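Local coordinates for ZINC phosphodiesterase ELAC protein 1 (Homo sapiens, PDB 3ZWF) that is a zinc-dependent phosphodiesterase that removes 2',3'-cyclic phosphates from tRNAs during repair and shows some tRNA 3'-processing endonuclease activity, at residues Arg177-Ser188 and Lys245-Val256. Sequence-based numbering, arbitrary orientation.
Sequences RLFHRIPSFGFS and KICILGDCSGVV. With ZN (zinc ion), chain E; ZN (zinc ion), chain D; PO4 (phosphate ion), chain F.
His180 and Asp251 run alongside each other to the two zinc ions. Asp251 CB sits over one face of the imidazole, 3.4 Å from the ring centroid, and the carboxylate plane stands 84° from the ring. His180 CG is anti to the backbone N (chi1 -175°), which carries the ring out to the metal, where NE2 binds one zinc at 2.3 Å. Its ND1 is hydrogen-bonded to Gly288 O, which fixes the rotation of the ring. Asp251 OD2 binds this ion and the second, bridging the dinuclear centre of the metallo-beta-lactamase fold. A phosphate ion, probably from the crystallisation liquor, also bridges the metals. Arg181 NH1 donates to its O1 at 2.7 Å.

Ser184 OG donates to Asp251 O at 2.8 Å, in the carbonyl plane and on a lone pair, which holds the backbone of the metal ligand Asp251. Leu178 CD1 reaches Gly250 O at 3.4 Å and Leu249 CB at 3.8 Å, the two leucines crossing at about a right angle. Its CD2 touches Val255 CG2, and its CB meets Cys252 CB. Val256 CG1 lies over one face of the Arg177 guanidinium, toward its rim; the polar end of Arg177 pairs with Thr124.

Strands 184-188 and 245-249 run antiparallel, with Phe187 and Ile248 as a hydrogen-bonded pair. His60, His62, Asp64, His65 and His311 complete the metal sites. Strand 269-273 lies parallel to strand 245-249, and helix 292-301 packs on Leu249 and Val255.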
# COMPACT_ATOMS: atom_id res chain seq x y z
N ARG A 177 16.86 -18.74 8.26
CA ARG A 177 17.05 -18.40 6.86
C ARG A 177 16.30 -19.38 5.96
O ARG A 177 16.37 -20.62 6.15
CB ARG A 177 18.51 -18.42 6.48
CG ARG A 177 19.36 -17.40 7.24
CD ARG A 177 20.84 -17.59 6.93
NE ARG A 177 21.29 -18.87 7.42
CZ ARG A 177 22.35 -19.53 6.99
NH1 ARG A 177 23.14 -19.02 6.04
NH2 ARG A 177 22.65 -20.71 7.52
N LEU A 178 15.62 -18.77 4.99
CA LEU A 178 14.96 -19.45 3.89
C LEU A 178 15.57 -19.09 2.56
O LEU A 178 16.31 -18.11 2.46
CB LEU A 178 13.45 -19.11 3.86
CG LEU A 178 12.70 -19.30 5.17
CD1 LEU A 178 11.22 -18.93 5.05
CD2 LEU A 178 12.77 -20.77 5.62
N PHE A 179 15.33 -19.91 1.55
CA PHE A 179 15.80 -19.66 0.19
C PHE A 179 14.63 -19.16 -0.65
O PHE A 179 13.60 -19.82 -0.73
CB PHE A 179 16.35 -20.91 -0.46
CG PHE A 179 17.10 -20.64 -1.72
CD1 PHE A 179 16.44 -20.58 -2.95
CD2 PHE A 179 18.48 -20.36 -1.68
CE1 PHE A 179 17.15 -20.25 -4.12
CE2 PHE A 179 19.20 -20.06 -2.85
CZ PHE A 179 18.51 -19.99 -4.07
N HIS A 180 14.80 -18.00 -1.27
CA HIS A 180 13.78 -17.41 -2.10
C HIS A 180 14.47 -16.61 -3.22
O HIS A 180 15.71 -16.59 -3.31
CB HIS A 180 12.83 -16.61 -1.21
CG HIS A 180 11.62 -16.03 -1.90
ND1 HIS A 180 10.78 -16.76 -2.73
CD2 HIS A 180 11.10 -14.78 -1.84
CE1 HIS A 180 9.81 -15.96 -3.17
NE2 HIS A 180 9.98 -14.76 -2.64
N ARG A 181 13.70 -15.92 -4.06
CA ARG A 181 14.28 -15.07 -5.12
C ARG A 181 15.10 -13.94 -4.53
O ARG A 181 16.10 -13.48 -5.11
CB ARG A 181 13.17 -14.47 -6.03
CG ARG A 181 12.34 -15.47 -6.75
CD ARG A 181 11.58 -14.84 -7.95
NE ARG A 181 10.81 -13.62 -7.67
CZ ARG A 181 9.73 -13.57 -6.88
NH1 ARG A 181 9.28 -14.64 -6.21
NH2 ARG A 181 9.10 -12.41 -6.73
N ILE A 182 14.68 -13.47 -3.35
CA ILE A 182 15.50 -12.57 -2.51
C ILE A 182 15.54 -13.25 -1.16
O ILE A 182 14.76 -14.19 -0.93
CB ILE A 182 14.92 -11.13 -2.40
CG1 ILE A 182 13.55 -11.08 -1.77
CG2 ILE A 182 14.93 -10.48 -3.80
CD1 ILE A 182 13.13 -9.69 -1.40
N PRO A 183 16.44 -12.81 -0.26
CA PRO A 183 16.48 -13.51 1.02
C PRO A 183 15.17 -13.40 1.81
O PRO A 183 14.53 -12.33 1.84
CB PRO A 183 17.62 -12.84 1.76
CG PRO A 183 18.52 -12.32 0.63
CD PRO A 183 17.55 -11.86 -0.39
N SER A 184 14.79 -14.51 2.42
CA SER A 184 13.55 -14.60 3.12
C SER A 184 13.77 -15.36 4.44
O SER A 184 14.72 -16.14 4.56
CB SER A 184 12.51 -15.29 2.22
OG SER A 184 11.24 -15.46 2.86
N PHE A 185 12.91 -15.06 5.40
CA PHE A 185 13.05 -15.54 6.77
C PHE A 185 11.79 -16.23 7.25
O PHE A 185 10.68 -15.91 6.85
CB PHE A 185 13.42 -14.41 7.75
CG PHE A 185 14.72 -13.73 7.41
CD1 PHE A 185 15.96 -14.28 7.80
CD2 PHE A 185 14.71 -12.56 6.70
CE1 PHE A 185 17.13 -13.66 7.46
CE2 PHE A 185 15.87 -11.95 6.38
CZ PHE A 185 17.09 -12.49 6.75
N GLY A 186 12.02 -17.21 8.11
CA GLY A 186 10.98 -17.77 8.94
C GLY A 186 11.17 -17.36 10.40
O GLY A 186 12.29 -16.99 10.84
N PHE A 187 10.08 -17.41 11.13
CA PHE A 187 10.05 -17.00 12.52
C PHE A 187 9.50 -18.12 13.36
O PHE A 187 8.50 -18.76 13.00
CB PHE A 187 9.22 -15.75 12.73
CG PHE A 187 9.72 -14.56 11.94
CD1 PHE A 187 10.80 -13.83 12.38
CD2 PHE A 187 9.10 -14.20 10.75
CE1 PHE A 187 11.28 -12.75 11.66
CE2 PHE A 187 9.58 -13.12 10.02
CZ PHE A 187 10.67 -12.38 10.48
N SER A 188 10.21 -18.36 14.47
CA SER A 188 9.80 -19.32 15.47
C SER A 188 9.38 -18.60 16.75
O SER A 188 10.18 -17.85 17.33
CB SER A 188 10.98 -20.23 15.80
OG SER A 188 10.63 -21.11 16.86
N LYS A 245 4.41 -23.71 20.42
CA LYS A 245 5.38 -23.29 19.40
C LYS A 245 4.63 -23.04 18.09
O LYS A 245 3.97 -23.92 17.55
CB LYS A 245 6.48 -24.34 19.20
CG LYS A 245 7.40 -24.02 18.02
CD LYS A 245 8.44 -25.12 17.76
CE LYS A 245 9.54 -25.18 18.78
NZ LYS A 245 10.59 -26.19 18.39
N ILE A 246 4.77 -21.81 17.60
CA ILE A 246 4.20 -21.38 16.34
C ILE A 246 5.33 -20.94 15.41
O ILE A 246 6.15 -20.12 15.79
CB ILE A 246 3.31 -20.15 16.50
CG1 ILE A 246 2.27 -20.40 17.60
CG2 ILE A 246 2.62 -19.85 15.18
CD1 ILE A 246 1.28 -21.42 17.28
N CYS A 247 5.39 -21.54 14.22
CA CYS A 247 6.39 -21.21 13.22
C CYS A 247 5.70 -20.71 11.94
O CYS A 247 4.78 -21.33 11.44
CB CYS A 247 7.23 -22.41 12.87
SG CYS A 247 8.20 -22.94 14.31
N ILE A 248 6.18 -19.58 11.46
CA ILE A 248 5.58 -18.88 10.32
C ILE A 248 6.71 -18.63 9.34
O ILE A 248 7.66 -17.89 9.67
CB ILE A 248 4.98 -17.54 10.78
CG1 ILE A 248 3.91 -17.81 11.86
CG2 ILE A 248 4.32 -16.83 9.56
CD1 ILE A 248 3.32 -16.59 12.47
N LEU A 249 6.64 -19.26 8.16
CA LEU A 249 7.70 -19.15 7.17
C LEU A 249 7.31 -18.20 6.03
O LEU A 249 6.20 -18.33 5.49
CB LEU A 249 8.06 -20.48 6.56
CG LEU A 249 8.94 -21.43 7.37
CD1 LEU A 249 8.24 -21.90 8.63
CD2 LEU A 249 9.36 -22.60 6.47
N GLY A 250 8.22 -17.30 5.67
CA GLY A 250 8.07 -16.49 4.45
C GLY A 250 8.13 -17.32 3.18
O GLY A 250 8.38 -18.55 3.20
N ASP A 251 7.89 -16.65 2.05
CA ASP A 251 8.00 -17.27 0.73
C ASP A 251 9.35 -17.98 0.65
O ASP A 251 10.38 -17.47 1.08
CB ASP A 251 8.01 -16.26 -0.39
CG ASP A 251 6.69 -15.46 -0.51
OD1 ASP A 251 5.75 -15.66 0.27
OD2 ASP A 251 6.64 -14.58 -1.41
N CYS A 252 9.32 -19.17 0.08
CA CYS A 252 10.54 -20.00 -0.03
C CYS A 252 10.30 -21.22 -0.92
O CYS A 252 9.18 -21.67 -1.09
CB CYS A 252 10.99 -20.48 1.35
SG CYS A 252 9.93 -21.62 2.20
N SER A 253 11.42 -21.74 -1.40
CA SER A 253 11.53 -23.02 -2.09
C SER A 253 12.29 -24.04 -1.23
O SER A 253 12.48 -25.19 -1.64
CB SER A 253 12.29 -22.81 -3.41
OG SER A 253 12.33 -23.99 -4.19
N GLY A 254 12.74 -23.59 -0.07
CA GLY A 254 13.47 -24.44 0.87
C GLY A 254 14.07 -23.64 2.02
O GLY A 254 13.97 -22.41 2.08
N VAL A 255 14.70 -24.37 2.94
CA VAL A 255 15.31 -23.79 4.13
C VAL A 255 16.81 -23.90 3.93
O VAL A 255 17.28 -24.90 3.38
CB VAL A 255 14.88 -24.59 5.42
CG1 VAL A 255 15.60 -24.06 6.67
CG2 VAL A 255 13.38 -24.55 5.59
N VAL A 256 17.57 -22.92 4.41
CA VAL A 256 18.99 -22.89 4.20
C VAL A 256 19.64 -23.51 5.43
O VAL A 256 19.56 -22.96 6.53
CB VAL A 256 19.56 -21.49 4.02
CG1 VAL A 256 21.06 -21.56 3.77
CG2 VAL A 256 18.88 -20.84 2.91
ZN ZN E . 8.29 -13.22 -2.45
ZN ZN D . 4.93 -13.28 -1.79
P PO4 F . 6.01 -13.60 -4.89
O1 PO4 F . 7.42 -13.92 -4.32
O2 PO4 F . 6.12 -12.04 -5.32
O3 PO4 F . 4.98 -13.61 -3.83
O4 PO4 F . 5.84 -14.43 -6.11
O HOH W 1 17.72 -21.97 8.12
O HOH W 2 6.61 -12.03 -2.38